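Local coordinates for flagellar biosynthetic protein FlhB (Shewanella putrefaciens CN-32, PDB 6Z0W) that probably forms part of the flagellar type III export apparatus and is probably required to build the rod of the basal body, at residues A15-N21 / I62-P68; H24-A28 / A50-R54; P85-T90 / Q120-L126. All blocks are in the same frame, centred on the assembly; numbering follows the deposited sequence.

All three contacts lie in the cytoplasmic domain of FlhB. Interaction 1 pairs strands 17-20 and 64-66 of the mixed sheet. Interaction 2 lays helix 47-59 on strand 25-30, the neighbour of strand 17-20. The centres of these two are about 8 Å apart, and they touch directly, with Ile18 packing on Ala28. Along the chain, interaction 2 falls wholly between the two halves of interaction 1. Interaction 3 comes later, where the chain after strand 114-115 meets the start of helix 89-100. Its centre is about 17 Å from that of interaction 1 and about 21 Å from that of interaction 2. The first two lie in the sheet and its helix; the third fastens the proline-rich segment.

Interaction 1 of 3, residues A15-N21 / I62-P68; sequences ADVIVVN and IAIVSAP
Ile18 and Ile64 lie side by side on the parallel strands 17-20 and 64-66, in the mixed sheet of the FlhB cytoplasmic domain. Their side chains point the same way, with CG1 of Ile18 4.1 Å from CG1 of Ile64. Ile64 turns CG1 away from its carbonyl carbon (chi1 -57°), which leaves CG2 to meet Val20 CG1 at 3.8 Å, the two side chains crossing at a slant. Helix 47-59 packs on this face, with Ile53 and Ala57 against Ile18 and Ala57 against Ile62.

Val19 and Val65 point to the other face, and Val17 starts strand 17-20. Val17 meets Val65 at about a right angle, CG2 to CG1 at 4.0 Å. Helix 89-100 packs here, Val99 on Val17 and Val95 on Val65.

The backbones are zipped in parallel fashion. Ile18 N donates to Ala63 O, and Ile18 O accepts from Val65 N at 2.8 Å. Val20 N then binds Val65 O, and Ala67 N reaches Val20 O by a longer bond of 3.2 Å, bent to 135° at the hydrogen. At the other end a water bridges Asp16 O and Ala63 N. Asp16 and Val17 both face Val29, forming a classic beta bulge toward strand 25-30.

Asn21 begins an Asn-Pro-Glu-His sequence, which probably corresponds to the Asn-Pro-Thr-His self-cleavage motif of FlhB relatives, cut after the Asn. Its CB lies against Pro68 CG at 3.7 Å. Ser66 OG donates to Asn21 OD1 at 2.6 Å, approaching from above the amide plane, 74° out of it.

Interaction 2 of 3, residues H24-A28 / A50-R54; sequences HYAVA and AFKIR
Phe51 sets the edge of its ring against the face of His24 in an edge-to-face stack. The ring planes stand at 68°, and the centroids are 4.7 Å apart. Phe51 CE2 does the touching. It sits 3.3 Å above the plane of the His24 ring, over its centre. The nearest single pair is CE2 of Phe51 with ND1 of His24, at 3.4 Å. His24 turns CG anti to its carbonyl carbon (chi1 -60°), which brings the imidazole to the helix. The main chain is fixed there too, since His24 N bonds to Asp47 OD1. Phe51 also touches Arg54, one turn on in the helix: its CE1 lies over one face of the guanidinium.

Three alanines and Ile53 make the apolar contacts. Ala26 CB and Ala50 CB meet at 3.7 Å. The nearest CA pair is also Ala26 with Ala50, at 4.8 Å, so the alanines let the helix come close to the strand. Ile53 reaches both Ala26 and Ala28. Its CG2 is 4.3 Å from Ala26 CB and also packs on Ala28 CB. This is helix-on-sheet packing of an alpha/beta domain: helix 47-59 lies on one face of the sheet, and the axis of its 50-54 segment is at 45° to strand 25-28. Tyr25 and Val27 point away from it and pack with helix 68-77, where Tyr75 makes an edge-to-face stack with Tyr25.

The polar link goes through water. One water donates to Tyr25 O at 2.8 Å and accepts from Arg54 NH1 at 3.0 Å. It lies in the plane of the guanidinium, at its edge.

Interaction 3 of 3, residues P85-T90 / Q120-L126; sequences PEGLFT and QPIPDDL
Thr90 OG1 lies 2.6 Å from a water that ties it to Gln120. The same water donates to Gln120 OE1 at 3.1 Å. The two side chains cross at about a right angle, and the Gln120 chain is extended beyond CG to reach this point.

The rest of the contact is apolar. Leu88 and Leu126 meet tip to tip. Leu126 CD1 presses on Leu88 CG at 3.5 Å, tighter than usual for two carbons. Leu88 places CG anti to its carbonyl carbon (chi1 -61°), which carries CD2 across to Ile122 CG1 at 3.9 Å. That methyl also touches Pro123 CD. The Pro123 ring rests on the backbone of Gly87, with CG 3.8 Å from Gly87 O. Gly87 C lies 4.2 Å from Leu126 CD1. Helix 68-77 closes the cluster, with Ala73 on Leu88, and Pro69 and Leu70 on Ile122. Cutting Leu88 back to an alanine is likely to open a gap between Ile122 and Leu126 and take from the Leu126 methyl its close partner.

Gln120 to Pro123 lie in a proline-rich part of the chain, probably within the element that contributes to flagellar biogenesis. With one water bridge between Thr90 and Gln120 and otherwise carbon contacts among Leu88, Ile122, Pro123 and Leu126, the segment appears to be held mainly by apolar packing.

Interaction 1 of 3, residues A15-N21 / I62-P68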
loop_
_atom_site.group_PDB
_atom_site.type_symbol
_atom_site.label_atom_id
_atom_site.label_comp_id
_atom_site.label_asym_id
_atom_site.label_seq_id
_atom_site.Cartn_x
_atom_site.Cartn_y
_atom_site.Cartn_z
ATOM N N ALA A 15 -7.157 -7.767 0.947
ATOM C CA ALA A 15 -6.739 -6.382 0.827
ATOM C C ALA A 15 -7.837 -5.544 0.177
ATOM O O ALA A 15 -8.578 -6.019 -0.681
ATOM C CB ALA A 15 -5.459 -6.287 -0.023
ATOM N N ASP A 16 -7.879 -4.260 0.525
ATOM C CA ASP A 16 -8.718 -3.341 -0.238
ATOM C C ASP A 16 -7.990 -2.730 -1.430
ATOM O O ASP A 16 -8.638 -2.368 -2.418
ATOM C CB ASP A 16 -9.232 -2.240 0.681
ATOM C CG ASP A 16 -10.290 -2.747 1.630
ATOM O OD1 ASP A 16 -11.251 -3.345 1.117
ATOM O OD2 ASP A 16 -10.141 -2.595 2.864
ATOM N N VAL A 17 -6.664 -2.612 -1.366
ATOM C CA VAL A 17 -5.890 -1.971 -2.424
ATOM C C VAL A 17 -4.451 -2.427 -2.266
ATOM O O VAL A 17 -4.024 -2.789 -1.166
ATOM C CB VAL A 17 -6.019 -0.425 -2.358
ATOM C CG1 VAL A 17 -5.229 0.124 -1.174
ATOM C CG2 VAL A 17 -5.539 0.235 -3.665
ATOM N N ILE A 18 -3.719 -2.463 -3.381
ATOM C CA ILE A 18 -2.257 -2.569 -3.397
ATOM C C ILE A 18 -1.717 -1.250 -3.917
ATOM O O ILE A 18 -2.035 -0.846 -5.041
ATOM C CB ILE A 18 -1.745 -3.712 -4.286
ATOM C CG1 ILE A 18 -2.622 -4.948 -4.190
ATOM C CG2 ILE A 18 -0.259 -4.014 -3.985
ATOM C CD1 ILE A 18 -2.633 -5.629 -2.860
ATOM N N VAL A 19 -0.913 -0.574 -3.107
ATOM C CA VAL A 19 -0.186 0.615 -3.526
ATOM C C VAL A 19 1.194 0.174 -3.960
ATOM O O VAL A 19 1.900 -0.522 -3.210
ATOM C CB VAL A 19 -0.097 1.640 -2.391
ATOM C CG1 VAL A 19 0.573 2.938 -2.889
ATOM C CG2 VAL A 19 -1.508 1.883 -1.828
ATOM N N VAL A 20 1.580 0.553 -5.171
ATOM C CA VAL A 20 2.834 0.063 -5.718
ATOM C C VAL A 20 3.700 1.209 -6.191
ATOM O O VAL A 20 3.229 2.331 -6.406
ATOM C CB VAL A 20 2.661 -0.941 -6.895
ATOM C CG1 VAL A 20 1.963 -2.162 -6.443
ATOM C CG2 VAL A 20 1.963 -0.282 -8.062
ATOM N N ASN A 21 5.004 0.895 -6.206
ATOM C CA ASN A 21 6.109 1.329 -7.075
ATOM C C ASN A 21 7.441 1.507 -6.349
ATOM O O ASN A 21 8.391 0.784 -6.701
ATOM C CB ASN A 21 5.804 2.580 -7.849
ATOM C CG ASN A 21 5.384 2.253 -9.254
ATOM O OD1 ASN A 21 4.272 1.793 -9.517
ATOM N ND2 ASN A 21 6.319 2.436 -10.186
ATOM N N ILE A 62 -8.386 -7.095 -7.057
ATOM C CA ILE A 62 -8.098 -6.072 -6.063
ATOM C C ILE A 62 -7.360 -4.929 -6.747
ATOM O O ILE A 62 -6.339 -5.149 -7.419
ATOM C CB ILE A 62 -7.304 -6.653 -4.885
ATOM C CG1 ILE A 62 -8.217 -7.606 -4.097
ATOM C CG2 ILE A 62 -6.744 -5.522 -3.989
ATOM C CD1 ILE A 62 -7.536 -8.452 -3.072
ATOM N N ALA A 63 -7.883 -3.706 -6.587
ATOM C CA ALA A 63 -7.298 -2.542 -7.247
ATOM C C ALA A 63 -5.812 -2.386 -6.904
ATOM O O ALA A 63 -5.399 -2.488 -5.746
ATOM C CB ALA A 63 -8.056 -1.274 -6.860
ATOM N N ILE A 64 -5.007 -2.175 -7.924
ATOM C CA ILE A 64 -3.589 -1.903 -7.780
ATOM C C ILE A 64 -3.372 -0.484 -8.283
ATOM O O ILE A 64 -3.718 -0.172 -9.429
ATOM C CB ILE A 64 -2.742 -2.887 -8.595
ATOM C CG1 ILE A 64 -3.046 -4.338 -8.187
ATOM C CG2 ILE A 64 -1.269 -2.504 -8.468
ATOM C CD1 ILE A 64 -2.461 -5.367 -9.137
ATOM N N VAL A 65 -2.833 0.397 -7.448
ATOM C CA VAL A 65 -2.659 1.779 -7.884
ATOM C C VAL A 65 -1.214 2.184 -7.660
ATOM O O VAL A 65 -0.593 1.788 -6.667
ATOM C CB VAL A 65 -3.644 2.750 -7.197
ATOM C CG1 VAL A 65 -5.044 2.128 -7.153
ATOM C CG2 VAL A 65 -3.202 3.096 -5.804
ATOM N N SER A 66 -0.667 2.939 -8.613
ATOM C CA SER A 66 0.711 3.395 -8.543
ATOM C C SER A 66 0.739 4.802 -7.958
ATOM O O SER A 66 0.273 5.758 -8.594
ATOM C CB SER A 66 1.390 3.380 -9.906
ATOM O OG SER A 66 2.701 3.902 -9.749
ATOM N N ALA A 67 1.325 4.918 -6.766
ATOM C CA ALA A 67 1.673 6.209 -6.172
ATOM C C ALA A 67 3.015 6.010 -5.480
ATOM O O ALA A 67 3.063 5.703 -4.287
ATOM C CB ALA A 67 0.589 6.690 -5.198
ATOM N N PRO A 68 4.126 6.157 -6.210
ATOM C CA PRO A 68 5.451 5.634 -5.746
ATOM C C PRO A 68 5.865 6.135 -4.367
ATOM O O PRO A 68 6.335 5.331 -3.548
ATOM C CB PRO A 68 6.432 6.126 -6.839
ATOM C CG PRO A 68 5.572 6.233 -8.078
ATOM C CD PRO A 68 4.170 6.613 -7.618
HETATM O O HOH W 1 -9.850 -3.422 -4.319
#

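Interaction 2 of 3, residues H24-A28 / A50-R54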
loop_
_atom_site.group_PDB
_atom_site.type_symbol
_atom_site.label_atom_id
_atom_site.label_comp_id
_atom_site.label_asym_id
_atom_site.label_seq_id
_atom_site.Cartn_x
_atom_site.Cartn_y
_atom_site.Cartn_z
ATOM N N HIS A 24 11.249 -2.603 -6.830
ATOM C CA HIS A 24 9.792 -2.618 -6.864
ATOM C C HIS A 24 9.255 -2.672 -5.443
ATOM O O HIS A 24 9.839 -3.318 -4.573
ATOM C CB HIS A 24 9.264 -3.831 -7.660
ATOM C CG HIS A 24 9.714 -3.848 -9.089
ATOM N ND1 HIS A 24 9.059 -3.155 -10.086
ATOM C CD2 HIS A 24 10.784 -4.433 -9.679
ATOM C CE1 HIS A 24 9.692 -3.330 -11.231
ATOM N NE2 HIS A 24 10.739 -4.105 -11.011
ATOM N N TYR A 25 8.122 -2.009 -5.227
ATOM C CA TYR A 25 7.447 -1.964 -3.937
ATOM C C TYR A 25 5.978 -2.323 -4.126
ATOM O O TYR A 25 5.364 -1.894 -5.105
ATOM C CB TYR A 25 7.523 -0.561 -3.344
ATOM C CG TYR A 25 8.858 -0.162 -2.794
ATOM C CD1 TYR A 25 9.097 -0.236 -1.442
ATOM C CD2 TYR A 25 9.871 0.300 -3.625
ATOM C CE1 TYR A 25 10.283 0.148 -0.913
ATOM C CE2 TYR A 25 11.079 0.674 -3.109
ATOM C CZ TYR A 25 11.277 0.590 -1.739
ATOM O OH TYR A 25 12.467 0.957 -1.160
ATOM N N ALA A 26 5.414 -3.089 -3.191
ATOM C CA ALA A 26 3.972 -3.326 -3.139
ATOM C C ALA A 26 3.563 -3.433 -1.682
ATOM O O ALA A 26 4.189 -4.185 -0.930
ATOM C CB ALA A 26 3.557 -4.617 -3.880
ATOM N N VAL A 27 2.513 -2.714 -1.286
ATOM C CA VAL A 27 1.950 -2.867 0.051
ATOM C C VAL A 27 0.455 -3.126 -0.088
ATOM O O VAL A 27 -0.262 -2.358 -0.750
ATOM C CB VAL A 27 2.236 -1.648 0.949
ATOM C CG1 VAL A 27 3.727 -1.623 1.337
ATOM C CG2 VAL A 27 1.852 -0.354 0.240
ATOM N N ALA A 28 -0.004 -4.246 0.480
ATOM C CA ALA A 28 -1.420 -4.593 0.469
ATOM C C ALA A 28 -2.071 -3.975 1.707
ATOM O O ALA A 28 -1.740 -4.341 2.853
ATOM C CB ALA A 28 -1.613 -6.118 0.429
ATOM N N ALA A 50 7.046 -8.291 -4.395
ATOM C CA ALA A 50 6.087 -7.275 -4.804
ATOM C C ALA A 50 5.268 -7.753 -6.002
ATOM O O ALA A 50 4.037 -7.598 -6.019
ATOM C CB ALA A 50 6.818 -5.962 -5.102
ATOM N N PHE A 51 5.917 -8.391 -6.995
ATOM C CA PHE A 51 5.139 -8.888 -8.129
ATOM C C PHE A 51 4.257 -10.086 -7.770
ATOM O O PHE A 51 3.191 -10.254 -8.379
ATOM C CB PHE A 51 6.052 -9.215 -9.317
ATOM C CG PHE A 51 6.314 -8.014 -10.196
ATOM C CD1 PHE A 51 5.346 -7.552 -11.082
ATOM C CD2 PHE A 51 7.499 -7.300 -10.081
ATOM C CE1 PHE A 51 5.577 -6.422 -11.868
ATOM C CE2 PHE A 51 7.730 -6.176 -10.859
ATOM C CZ PHE A 51 6.768 -5.736 -11.748
ATOM N N LYS A 52 4.653 -10.923 -6.796
ATOM C CA LYS A 52 3.742 -11.991 -6.386
ATOM C C LYS A 52 2.514 -11.417 -5.674
ATOM O O LYS A 52 1.399 -11.904 -5.875
ATOM C CB LYS A 52 4.446 -13.022 -5.499
ATOM C CG LYS A 52 4.062 -14.487 -5.819
ATOM C CD LYS A 52 2.660 -14.852 -5.277
ATOM C CE LYS A 52 2.465 -16.355 -5.056
ATOM N NZ LYS A 52 1.310 -16.636 -4.136
ATOM N N ILE A 53 2.694 -10.372 -4.870
ATOM C CA ILE A 53 1.532 -9.709 -4.277
ATOM C C ILE A 53 0.632 -9.156 -5.374
ATOM O O ILE A 53 -0.591 -9.353 -5.364
ATOM C CB ILE A 53 1.991 -8.612 -3.300
ATOM C CG1 ILE A 53 2.630 -9.275 -2.089
ATOM C CG2 ILE A 53 0.794 -7.697 -2.900
ATOM C CD1 ILE A 53 3.269 -8.318 -1.112
ATOM N N ARG A 54 1.228 -8.470 -6.350
ATOM C CA ARG A 54 0.431 -7.893 -7.428
ATOM C C ARG A 54 -0.317 -8.968 -8.218
ATOM O O ARG A 54 -1.517 -8.817 -8.505
ATOM C CB ARG A 54 1.335 -7.057 -8.329
ATOM C CG ARG A 54 1.811 -5.780 -7.650
ATOM C CD ARG A 54 2.875 -5.069 -8.474
ATOM N NE ARG A 54 2.389 -4.746 -9.811
ATOM C CZ ARG A 54 2.944 -3.856 -10.631
ATOM N NH1 ARG A 54 4.017 -3.161 -10.257
ATOM N NH2 ARG A 54 2.416 -3.651 -11.830
HETATM O O HOH W 2 5.530 -2.947 -7.695
#

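Interaction 3 of 3, residues P85-T90 / Q120-L126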
loop_
_atom_site.group_PDB
_atom_site.type_symbol
_atom_site.label_atom_id
_atom_site.label_comp_id
_atom_site.label_asym_id
_atom_site.label_seq_id
_atom_site.Cartn_x
_atom_site.Cartn_y
_atom_site.Cartn_z
ATOM N N PRO A 85 1.232 4.996 9.758
ATOM C CA PRO A 85 1.370 6.192 10.598
ATOM C C PRO A 85 0.282 7.211 10.302
ATOM O O PRO A 85 -0.213 7.334 9.172
ATOM C CB PRO A 85 2.743 6.753 10.201
ATOM C CG PRO A 85 3.443 5.633 9.492
ATOM C CD PRO A 85 2.356 4.855 8.818
ATOM N N GLU A 86 -0.030 7.992 11.322
ATOM C CA GLU A 86 -1.051 9.019 11.190
ATOM C C GLU A 86 -0.727 9.998 10.057
ATOM O O GLU A 86 -1.640 10.463 9.362
ATOM C CB GLU A 86 -1.201 9.715 12.540
ATOM C CG GLU A 86 -1.639 11.151 12.515
ATOM C CD GLU A 86 -1.348 11.845 13.840
ATOM O OE1 GLU A 86 -0.265 12.459 13.970
ATOM O OE2 GLU A 86 -2.197 11.767 14.754
ATOM N N GLY A 87 0.555 10.273 9.803
ATOM C CA GLY A 87 0.890 11.211 8.750
ATOM C C GLY A 87 0.486 10.754 7.356
ATOM O O GLY A 87 0.474 11.575 6.428
ATOM N N LEU A 88 0.166 9.456 7.182
ATOM C CA LEU A 88 -0.240 8.917 5.891
ATOM C C LEU A 88 -1.730 8.624 5.812
ATOM O O LEU A 88 -2.193 8.102 4.790
ATOM C CB LEU A 88 0.550 7.634 5.569
ATOM C CG LEU A 88 2.080 7.833 5.467
ATOM C CD1 LEU A 88 2.785 6.515 5.079
ATOM C CD2 LEU A 88 2.387 8.957 4.467
ATOM N N PHE A 89 -2.491 8.927 6.858
ATOM C CA PHE A 89 -3.895 8.523 6.863
ATOM C C PHE A 89 -4.661 9.160 5.710
ATOM O O PHE A 89 -5.329 8.469 4.936
ATOM C CB PHE A 89 -4.571 8.881 8.189
ATOM C CG PHE A 89 -6.028 8.522 8.196
ATOM C CD1 PHE A 89 -6.439 7.245 8.574
ATOM C CD2 PHE A 89 -6.992 9.430 7.768
ATOM C CE1 PHE A 89 -7.798 6.894 8.563
ATOM C CE2 PHE A 89 -8.357 9.070 7.735
ATOM C CZ PHE A 89 -8.753 7.807 8.130
ATOM N N THR A 90 -4.624 10.494 5.617
ATOM C CA THR A 90 -5.430 11.172 4.607
ATOM C C THR A 90 -5.071 10.696 3.206
ATOM O O THR A 90 -5.960 10.501 2.371
ATOM C CB THR A 90 -5.261 12.690 4.711
ATOM O OG1 THR A 90 -3.869 12.990 4.780
ATOM C CG2 THR A 90 -5.908 13.201 5.966
ATOM N N GLN A 120 -0.976 15.929 -1.736
ATOM C CA GLN A 120 -0.149 16.698 -0.823
ATOM C C GLN A 120 1.171 15.958 -0.700
ATOM O O GLN A 120 1.289 14.815 -1.155
ATOM C CB GLN A 120 -0.820 16.841 0.549
ATOM C CG GLN A 120 -1.026 15.507 1.249
ATOM C CD GLN A 120 -1.892 15.640 2.494
ATOM O OE1 GLN A 120 -3.027 15.182 2.513
ATOM N NE2 GLN A 120 -1.351 16.248 3.535
ATOM N N PRO A 121 2.176 16.568 -0.093
ATOM C CA PRO A 121 3.454 15.874 0.056
ATOM C C PRO A 121 3.368 14.768 1.091
ATOM O O PRO A 121 2.535 14.768 2.000
ATOM C CB PRO A 121 4.410 16.981 0.508
ATOM C CG PRO A 121 3.721 18.270 0.109
ATOM C CD PRO A 121 2.273 17.973 0.335
ATOM N N ILE A 122 4.226 13.784 0.932
ATOM C CA ILE A 122 4.442 12.858 2.036
ATOM C C ILE A 122 5.396 13.512 3.035
ATOM O O ILE A 122 6.388 14.123 2.614
ATOM C CB ILE A 122 4.959 11.523 1.526
ATOM C CG1 ILE A 122 3.709 10.684 1.216
ATOM C CG2 ILE A 122 5.791 10.798 2.570
ATOM C CD1 ILE A 122 3.940 9.609 0.324
ATOM N N PRO A 123 5.071 13.482 4.332
ATOM C CA PRO A 123 5.853 14.241 5.314
ATOM C C PRO A 123 7.330 13.863 5.274
ATOM O O PRO A 123 7.699 12.714 5.022
ATOM C CB PRO A 123 5.211 13.844 6.650
ATOM C CG PRO A 123 3.800 13.504 6.295
ATOM C CD PRO A 123 3.863 12.878 4.925
ATOM N N ASP A 124 8.180 14.865 5.513
ATOM C CA ASP A 124 9.620 14.640 5.464
ATOM C C ASP A 124 10.044 13.526 6.406
ATOM O O ASP A 124 10.937 12.733 6.071
ATOM C CB ASP A 124 10.369 15.932 5.791
ATOM C CG ASP A 124 10.424 16.867 4.607
ATOM O OD1 ASP A 124 9.927 16.482 3.524
ATOM O OD2 ASP A 124 10.966 17.972 4.752
ATOM N N ASP A 125 9.411 13.437 7.585
ATOM C CA ASP A 125 9.874 12.452 8.546
ATOM C C ASP A 125 9.566 11.023 8.113
ATOM O O ASP A 125 10.151 10.086 8.671
ATOM C CB ASP A 125 9.328 12.754 9.965
ATOM C CG ASP A 125 7.791 12.667 10.089
ATOM O OD1 ASP A 125 7.047 12.629 9.090
ATOM O OD2 ASP A 125 7.332 12.659 11.245
ATOM N N LEU A 126 8.713 10.834 7.109
ATOM C CA LEU A 126 8.399 9.506 6.605
ATOM C C LEU A 126 9.125 9.210 5.286
ATOM O O LEU A 126 8.925 8.143 4.698
ATOM C CB LEU A 126 6.875 9.348 6.460
ATOM C CG LEU A 126 5.963 9.745 7.643
ATOM C CD1 LEU A 126 4.505 9.520 7.334
ATOM C CD2 LEU A 126 6.302 9.003 8.933
HETATM O O HOH W 3 -3.899 15.540 5.422
#